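PDB 6XTZ: dally-like, isoform A from Drosophila melanogaster, which is a glypican, probably a cell-surface heparan sulfate proteoglycan, that binds Wnt and Hedgehog proteins and shields the Wnt lipid to enable signalling at a distance. Local coordinates for residues R38-T50 against T227-G241. The protein carries 5 engineered substitutions. Numbering follows the deposited sequence.
Sequences RYCESPSVGTCCT and TGALTKMQHCGACKG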
ATOM      1  N   ARG A  38       3.205  -4.142 -41.194  1.00 45.97           N
ATOM      2  CA  ARG A  38       2.695  -5.059 -40.181  1.00 46.73           C
ATOM      3  C   ARG A  38       1.598  -4.451 -39.321  1.00 56.49           C
ATOM      4  O   ARG A  38       0.673  -5.164 -38.917  1.00 58.48           O
ATOM      5  CB  ARG A  38       3.836  -5.527 -39.273  1.00 46.95           C
ATOM      6  CG  ARG A  38       4.882  -6.374 -39.969  1.00 56.50           C
ATOM      7  CD  ARG A  38       5.943  -6.847 -38.987  1.00 55.28           C
ATOM      8  NE  ARG A  38       6.830  -5.768 -38.566  1.00 54.32           N
ATOM      9  CZ  ARG A  38       7.864  -5.932 -37.747  1.00 53.17           C
ATOM     10  NH1 ARG A  38       8.139  -7.133 -37.259  1.00 51.18           N
ATOM     11  NH2 ARG A  38       8.625  -4.896 -37.419  1.00 54.74           N
ATOM     12  N   TYR A  39       1.683  -3.158 -39.025  1.00 58.02           N
ATOM     13  CA  TYR A  39       0.766  -2.523 -38.089  1.00 48.96           C
ATOM     14  C   TYR A  39      -0.096  -1.456 -38.745  1.00 50.62           C
ATOM     15  O   TYR A  39      -1.311  -1.424 -38.514  1.00 50.00           O
ATOM     16  CB  TYR A  39       1.550  -1.916 -36.918  1.00 49.01           C
ATOM     17  CG  TYR A  39       2.619  -2.834 -36.371  1.00 47.68           C
ATOM     18  CD1 TYR A  39       2.295  -4.091 -35.877  1.00 49.04           C
ATOM     19  CD2 TYR A  39       3.951  -2.443 -36.343  1.00 42.82           C
ATOM     20  CE1 TYR A  39       3.267  -4.935 -35.376  1.00 46.02           C
ATOM     21  CE2 TYR A  39       4.930  -3.280 -35.843  1.00 41.95           C
ATOM     22  CZ  TYR A  39       4.582  -4.524 -35.362  1.00 47.20           C
ATOM     23  OH  TYR A  39       5.552  -5.360 -34.863  1.00 54.34           O
ATOM     24  N   CYS A  40       0.493  -0.579 -39.551  1.00 50.97           N
ATOM     25  CA  CYS A  40      -0.306   0.396 -40.273  1.00 46.84           C
ATOM     26  C   CYS A  40      -1.065  -0.281 -41.409  1.00 48.81           C
ATOM     27  O   CYS A  40      -0.767  -1.408 -41.812  1.00 52.91           O
ATOM     28  CB  CYS A  40       0.571   1.516 -40.834  1.00 44.49           C
ATOM     29  SG  CYS A  40       1.666   2.299 -39.634  1.00 54.81           S
ATOM     30  N   GLU A  41      -2.064   0.427 -41.926  1.00 51.83           N
ATOM     31  CA  GLU A  41      -2.784  -0.042 -43.099  1.00 59.45           C
ATOM     32  C   GLU A  41      -1.951   0.197 -44.351  1.00 59.80           C
ATOM     33  O   GLU A  41      -1.306   1.239 -44.498  1.00 60.48           O
ATOM     34  CB  GLU A  41      -4.135   0.667 -43.224  1.00 65.36           C
ATOM     35  CG  GLU A  41      -4.993   0.151 -44.371  1.00 74.55           C
ATOM     36  CD  GLU A  41      -6.320   0.878 -44.487  1.00 79.69           C
ATOM     37  OE1 GLU A  41      -6.492   1.916 -43.815  1.00 79.73           O
ATOM     38  OE2 GLU A  41      -7.191   0.408 -45.251  1.00 80.51           O
ATOM     39  N   SER A  42      -1.961  -0.786 -45.253  1.00 54.27           N
ATOM     40  CA  SER A  42      -1.292  -0.698 -46.549  1.00 56.06           C
ATOM     41  C   SER A  42      -2.355  -0.825 -47.632  1.00 61.06           C
ATOM     42  O   SER A  42      -2.556  -1.911 -48.195  1.00 62.12           O
ATOM     43  CB  SER A  42      -0.221  -1.775 -46.702  1.00 55.62           C
ATOM     44  OG  SER A  42       0.944  -1.442 -45.974  1.00 62.15           O
ATOM     45  N   PRO A  43      -3.063   0.253 -47.939  1.00 61.53           N
ATOM     46  CA  PRO A  43      -4.136   0.190 -48.931  1.00 61.83           C
ATOM     47  C   PRO A  43      -3.565   0.206 -50.345  1.00 67.93           C
ATOM     48  O   PRO A  43      -2.357   0.289 -50.559  1.00 69.92           O
ATOM     49  CB  PRO A  43      -4.952   1.449 -48.636  1.00 61.77           C
ATOM     50  CG  PRO A  43      -3.948   2.412 -48.115  1.00 62.47           C
ATOM     51  CD  PRO A  43      -2.939   1.595 -47.345  1.00 64.61           C
ATOM     52  N   SER A  44      -4.472   0.122 -51.320  1.00 69.51           N
ATOM     53  CA  SER A  44      -4.060   0.171 -52.718  1.00 69.93           C
ATOM     54  C   SER A  44      -3.514   1.541 -53.097  1.00 67.90           C
ATOM     55  O   SER A  44      -2.634   1.637 -53.962  1.00 67.56           O
ATOM     56  CB  SER A  44      -5.235  -0.203 -53.620  1.00 76.08           C
ATOM     57  OG  SER A  44      -6.412   0.485 -53.232  1.00 78.64           O
ATOM     58  N   VAL A  45      -4.007   2.605 -52.458  1.00 66.86           N
ATOM     59  CA  VAL A  45      -3.562   3.952 -52.794  1.00 69.67           C
ATOM     60  C   VAL A  45      -2.122   4.202 -52.366  1.00 69.17           C
ATOM     61  O   VAL A  45      -1.512   5.182 -52.805  1.00 68.85           O
ATOM     62  CB  VAL A  45      -4.500   5.000 -52.166  1.00 71.62           C
ATOM     63  CG1 VAL A  45      -5.927   4.789 -52.647  1.00 76.32           C
ATOM     64  CG2 VAL A  45      -4.428   4.939 -50.650  1.00 63.97           C
ATOM     65  N   GLY A  46      -1.562   3.346 -51.522  1.00 66.95           N
ATOM     66  CA  GLY A  46      -0.178   3.453 -51.108  1.00 61.63           C
ATOM     67  C   GLY A  46      -0.050   3.963 -49.681  1.00 55.95           C
ATOM     68  O   GLY A  46      -1.030   4.270 -49.002  1.00 54.15           O
ATOM     69  N   THR A  47       1.204   4.047 -49.242  1.00 54.76           N
ATOM     70  CA  THR A  47       1.540   4.508 -47.904  1.00 57.20           C
ATOM     71  C   THR A  47       2.836   5.303 -47.957  1.00 57.02           C
ATOM     72  O   THR A  47       3.674   5.090 -48.837  1.00 51.94           O
ATOM     73  CB  THR A  47       1.687   3.340 -46.921  1.00 60.60           C
ATOM     74  OG1 THR A  47       2.205   3.824 -45.675  1.00 64.15           O
ATOM     75  CG2 THR A  47       2.633   2.287 -47.483  1.00 59.24           C
ATOM     76  N   CYS A  48       2.992   6.222 -47.008  1.00 55.08           N
ATOM     77  CA  CYS A  48       4.194   7.040 -46.917  1.00 54.00           C
ATOM     78  C   CYS A  48       5.266   6.419 -46.034  1.00 55.25           C
ATOM     79  O   CYS A  48       6.306   7.047 -45.811  1.00 60.72           O
ATOM     80  CB  CYS A  48       3.850   8.438 -46.392  1.00 52.18           C
ATOM     81  SG  CYS A  48       2.756   9.390 -47.458  1.00 59.88           S
ATOM     82  N   CYS A  49       5.045   5.208 -45.534  1.00 48.50           N
ATOM     83  CA  CYS A  49       5.975   4.544 -44.635  1.00 47.67           C
ATOM     84  C   CYS A  49       6.488   3.259 -45.265  1.00 54.57           C
ATOM     85  O   CYS A  49       5.750   2.559 -45.966  1.00 59.17           O
ATOM     86  CB  CYS A  49       5.311   4.231 -43.291  1.00 50.80           C
ATOM     87  SG  CYS A  49       4.942   5.691 -42.309  1.00 55.08           S
ATOM     88  N   THR A  50       7.754   2.956 -45.011  1.00 54.95           N
ATOM     89  CA  THR A  50       8.350   1.690 -45.401  1.00 52.82           C
ATOM     90  C   THR A  50       8.333   0.729 -44.217  1.00 48.44           C
ATOM     91  O   THR A  50       7.959   1.086 -43.098  1.00 52.62           O
ATOM     92  CB  THR A  50       9.781   1.893 -45.904  1.00 53.55           C
ATOM     93  OG1 THR A  50      10.608   2.336 -44.821  1.00 57.40           O
ATOM     94  CG2 THR A  50       9.812   2.936 -47.013  1.00 58.65           C
ATOM     95  N   THR A 227       2.349  -3.798 -28.973  1.00 52.30           N
ATOM     96  CA  THR A 227       3.149  -3.065 -29.949  1.00 52.59           C
ATOM     97  C   THR A 227       2.323  -2.690 -31.173  1.00 47.93           C
ATOM     98  O   THR A 227       2.407  -1.560 -31.662  1.00 46.02           O
ATOM     99  CB  THR A 227       4.365  -3.894 -30.361  1.00 51.15           C
ATOM    100  OG1 THR A 227       5.098  -4.284 -29.193  1.00 51.69           O
ATOM    101  CG2 THR A 227       5.275  -3.087 -31.276  1.00 44.49           C
ATOM    102  N   GLY A 228       1.500  -3.619 -31.666  1.00 46.85           N
ATOM    103  CA  GLY A 228       0.707  -3.334 -32.851  1.00 44.36           C
ATOM    104  C   GLY A 228      -0.282  -2.204 -32.641  1.00 46.96           C
ATOM    105  O   GLY A 228      -0.347  -1.261 -33.435  1.00 50.27           O
ATOM    106  N   ALA A 229      -1.066  -2.281 -31.563  1.00 46.11           N
ATOM    107  CA  ALA A 229      -2.057  -1.244 -31.293  1.00 42.96           C
ATOM    108  C   ALA A 229      -1.401   0.087 -30.954  1.00 43.02           C
ATOM    109  O   ALA A 229      -1.961   1.147 -31.255  1.00 44.64           O
ATOM    110  CB  ALA A 229      -2.979  -1.682 -30.157  1.00 42.65           C
ATOM    111  N   LEU A 230      -0.219   0.053 -30.335  1.00 44.53           N
ATOM    112  CA  LEU A 230       0.451   1.285 -29.932  1.00 46.17           C
ATOM    113  C   LEU A 230       0.936   2.075 -31.142  1.00 46.39           C
ATOM    114  O   LEU A 230       0.828   3.307 -31.171  1.00 48.94           O
ATOM    115  CB  LEU A 230       1.615   0.952 -29.000  1.00 49.04           C
ATOM    116  CG  LEU A 230       2.237   2.074 -28.173  1.00 46.25           C
ATOM    117  CD1 LEU A 230       1.197   2.684 -27.251  1.00 40.77           C
ATOM    118  CD2 LEU A 230       3.411   1.535 -27.372  1.00 44.46           C
ATOM    119  N   THR A 231       1.467   1.386 -32.151  1.00 50.59           N
ATOM    120  CA  THR A 231       1.992   2.074 -33.325  1.00 47.92           C
ATOM    121  C   THR A 231       0.877   2.573 -34.232  1.00 44.81           C
ATOM    122  O   THR A 231       0.984   3.662 -34.808  1.00 43.65           O
ATOM    123  CB  THR A 231       2.924   1.146 -34.095  1.00 52.67           C
ATOM    124  OG1 THR A 231       2.171   0.044 -34.607  1.00 70.89           O
ATOM    125  CG2 THR A 231       3.985   0.619 -33.172  1.00 40.74           C
ATOM    126  N   LYS A 232      -0.196   1.790 -34.377  1.00 48.06           N
ATOM    127  CA  LYS A 232      -1.351   2.255 -35.137  1.00 48.95           C
ATOM    128  C   LYS A 232      -1.939   3.518 -34.528  1.00 47.88           C
ATOM    129  O   LYS A 232      -2.442   4.385 -35.253  1.00 46.49           O
ATOM    130  CB  LYS A 232      -2.408   1.151 -35.213  1.00 52.05           C
ATOM    131  CG  LYS A 232      -3.602   1.483 -36.096  1.00 57.54           C
ATOM    132  CD  LYS A 232      -4.625   0.359 -36.079  1.00 63.76           C
ATOM    133  CE  LYS A 232      -5.839   0.699 -36.923  1.00 69.01           C
ATOM    134  NZ  LYS A 232      -6.865  -0.379 -36.885  1.00 73.00           N
ATOM    135  N   MET A 233      -1.862   3.653 -33.203  1.00 45.94           N
ATOM    136  CA  MET A 233      -2.414   4.822 -32.532  1.00 42.98           C
ATOM    137  C   MET A 233      -1.487   6.023 -32.653  1.00 43.38           C
ATOM    138  O   MET A 233      -1.935   7.131 -32.967  1.00 44.42           O
ATOM    139  CB  MET A 233      -2.687   4.495 -31.059  1.00 43.27           C
ATOM    140  CG  MET A 233      -3.308   5.625 -30.251  1.00 39.53           C
ATOM    141  SD  MET A 233      -2.100   6.712 -29.472  1.00 50.02           S
ATOM    142  CE  MET A 233      -1.159   5.537 -28.498  1.00 45.06           C
ATOM    143  N   GLN A 234      -0.190   5.823 -32.421  1.00 49.69           N
ATOM    144  CA  GLN A 234       0.718   6.951 -32.244  1.00 57.29           C
ATOM    145  C   GLN A 234       1.418   7.374 -33.533  1.00 52.61           C
ATOM    146  O   GLN A 234       1.652   8.571 -33.739  1.00 53.39           O
ATOM    147  CB  GLN A 234       1.762   6.612 -31.173  1.00 58.80           C
ATOM    148  CG  GLN A 234       2.753   7.732 -30.883  1.00 63.02           C
ATOM    149  CD  GLN A 234       3.724   7.392 -29.768  1.00 64.71           C
ATOM    150  OE1 GLN A 234       3.554   6.398 -29.062  1.00 64.50           O
ATOM    151  NE2 GLN A 234       4.751   8.218 -29.607  1.00 62.40           N
ATOM    152  N   HIS A 235       1.758   6.431 -34.412  1.00 55.26           N
ATOM    153  CA  HIS A 235       2.601   6.736 -35.562  1.00 50.57           C
ATOM    154  C   HIS A 235       1.933   6.551 -36.917  1.00 54.15           C
ATOM    155  O   HIS A 235       2.293   7.260 -37.860  1.00 56.65           O
ATOM    156  CB  HIS A 235       3.876   5.877 -35.534  1.00 50.71           C
ATOM    157  CG  HIS A 235       4.755   6.138 -34.351  1.00 55.44           C
ATOM    158  ND1 HIS A 235       5.321   7.370 -34.099  1.00 59.25           N
ATOM    159  CD2 HIS A 235       5.168   5.323 -33.352  1.00 59.08           C
ATOM    160  CE1 HIS A 235       6.042   7.303 -32.994  1.00 59.09           C
ATOM    161  NE2 HIS A 235       5.965   6.073 -32.520  1.00 56.15           N
ATOM    162  N   CYS A 236       0.980   5.626 -37.049  1.00 55.51           N
ATOM    163  CA  CYS A 236       0.442   5.300 -38.366  1.00 55.55           C
ATOM    164  C   CYS A 236      -0.357   6.436 -38.990  1.00 56.83           C
ATOM    165  O   CYS A 236      -0.649   6.371 -40.190  1.00 54.90           O
ATOM    166  CB  CYS A 236      -0.424   4.044 -38.287  1.00 52.22           C
ATOM    167  SG  CYS A 236       0.514   2.534 -37.979  1.00 54.32           S
ATOM    168  N   GLY A 237      -0.715   7.465 -38.221  1.00 56.39           N
ATOM    169  CA  GLY A 237      -1.382   8.612 -38.813  1.00 56.54           C
ATOM    170  C   GLY A 237      -0.515   9.321 -39.835  1.00 54.98           C
ATOM    171  O   GLY A 237      -0.997   9.737 -40.891  1.00 51.91           O
ATOM    172  N   ALA A 238       0.781   9.456 -39.542  1.00 55.20           N
ATOM    173  CA  ALA A 238       1.687  10.103 -40.483  1.00 50.99           C
ATOM    174  C   ALA A 238       1.903   9.255 -41.729  1.00 55.36           C
ATOM    175  O   ALA A 238       2.216   9.792 -42.797  1.00 51.00           O
ATOM    176  CB  ALA A 238       3.023  10.404 -39.807  1.00 47.50           C
ATOM    177  N   CYS A 239       1.744   7.933 -41.616  1.00 55.37           N
ATOM    178  CA  CYS A 239       1.893   7.072 -42.783  1.00 55.45           C
ATOM    179  C   CYS A 239       0.797   7.302 -43.818  1.00 56.76           C
ATOM    180  O   CYS A 239       0.984   6.948 -44.986  1.00 57.66           O
ATOM    181  CB  CYS A 239       1.916   5.603 -42.357  1.00 56.48           C
ATOM    182  SG  CYS A 239       3.286   5.182 -41.251  1.00 56.10           S
ATOM    183  N   LYS A 240      -0.333   7.882 -43.420  1.00 56.07           N
ATOM    184  CA  LYS A 240      -1.383   8.269 -44.351  1.00 60.28           C
ATOM    185  C   LYS A 240      -1.328   9.746 -44.718  1.00 59.56           C
ATOM    186  O   LYS A 240      -2.302  10.274 -45.263  1.00 58.53           O
ATOM    187  CB  LYS A 240      -2.760   7.931 -43.776  1.00 60.17           C
ATOM    188  CG  LYS A 240      -3.110   6.451 -43.801  1.00 58.61           C
ATOM    189  CD  LYS A 240      -4.575   6.237 -43.465  1.00 60.05           C
ATOM    190  CE  LYS A 240      -4.971   4.787 -43.657  1.00 62.02           C
ATOM    191  NZ  LYS A 240      -6.429   4.569 -43.452  1.00 62.27           N
ATOM    192  N   GLY A 241      -0.217  10.421 -44.437  1.00 57.30           N
ATOM    193  CA  GLY A 241      -0.102  11.831 -44.737  1.00 57.52           C
ATOM    194  C   GLY A 241      -0.770  12.753 -43.745  1.00 64.17           C
ATOM    195  O   GLY A 241      -0.791  13.969 -43.971  1.00 70.40           O
TER
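Two disulfides carry this contact: Cys-40 to Cys-236, with a chi3 of -82°, and Cys-49 to Cys-239, with a chi3 of -87°. All four cysteines hold SG beside the backbone N, and the two bridges lie against each other, SG of Cys-40 being 3.7 Å from SG of Cys-239. The second is flanked by a backbone hydrogen bond, Cys-48 N to Cys-239 O, 2.9 Å. Thr-47 suits the turn here because its OG1, anti to the backbone N (chi1 172°), accepts from Cys-49 N in an ST turn. Tyr-39 lays its ring obliquely on helix 224-234, where Tyr-39 CD1 lies 3.5 Å from Gly-228 CA. Beside it, Thr-231 OG1 meets Tyr-39 CB at 3.1 Å while bonding back to Gly-228 O. Nearer the surface the extended chains of Glu-41 and Lys-240 converge in a salt bridge, Glu-41 OE1 to Lys-240 NZ 2.7 Å. Shortening Lys-240 to an alanine is likely to leave the Glu-41 carboxylate without this charge partner and His-487 O without this donor. Cys-48 bonds on to Cys-10, and Glu-54 holds the backbone N of Tyr-39 and Cys-40. The two disulfides tie the loop before helix 51-110 to the turn and short helix after helix 224-234, in the cysteine-rich lobe of the glypican fold, with helix 14-19 packed against Cys-49 and Ala-238.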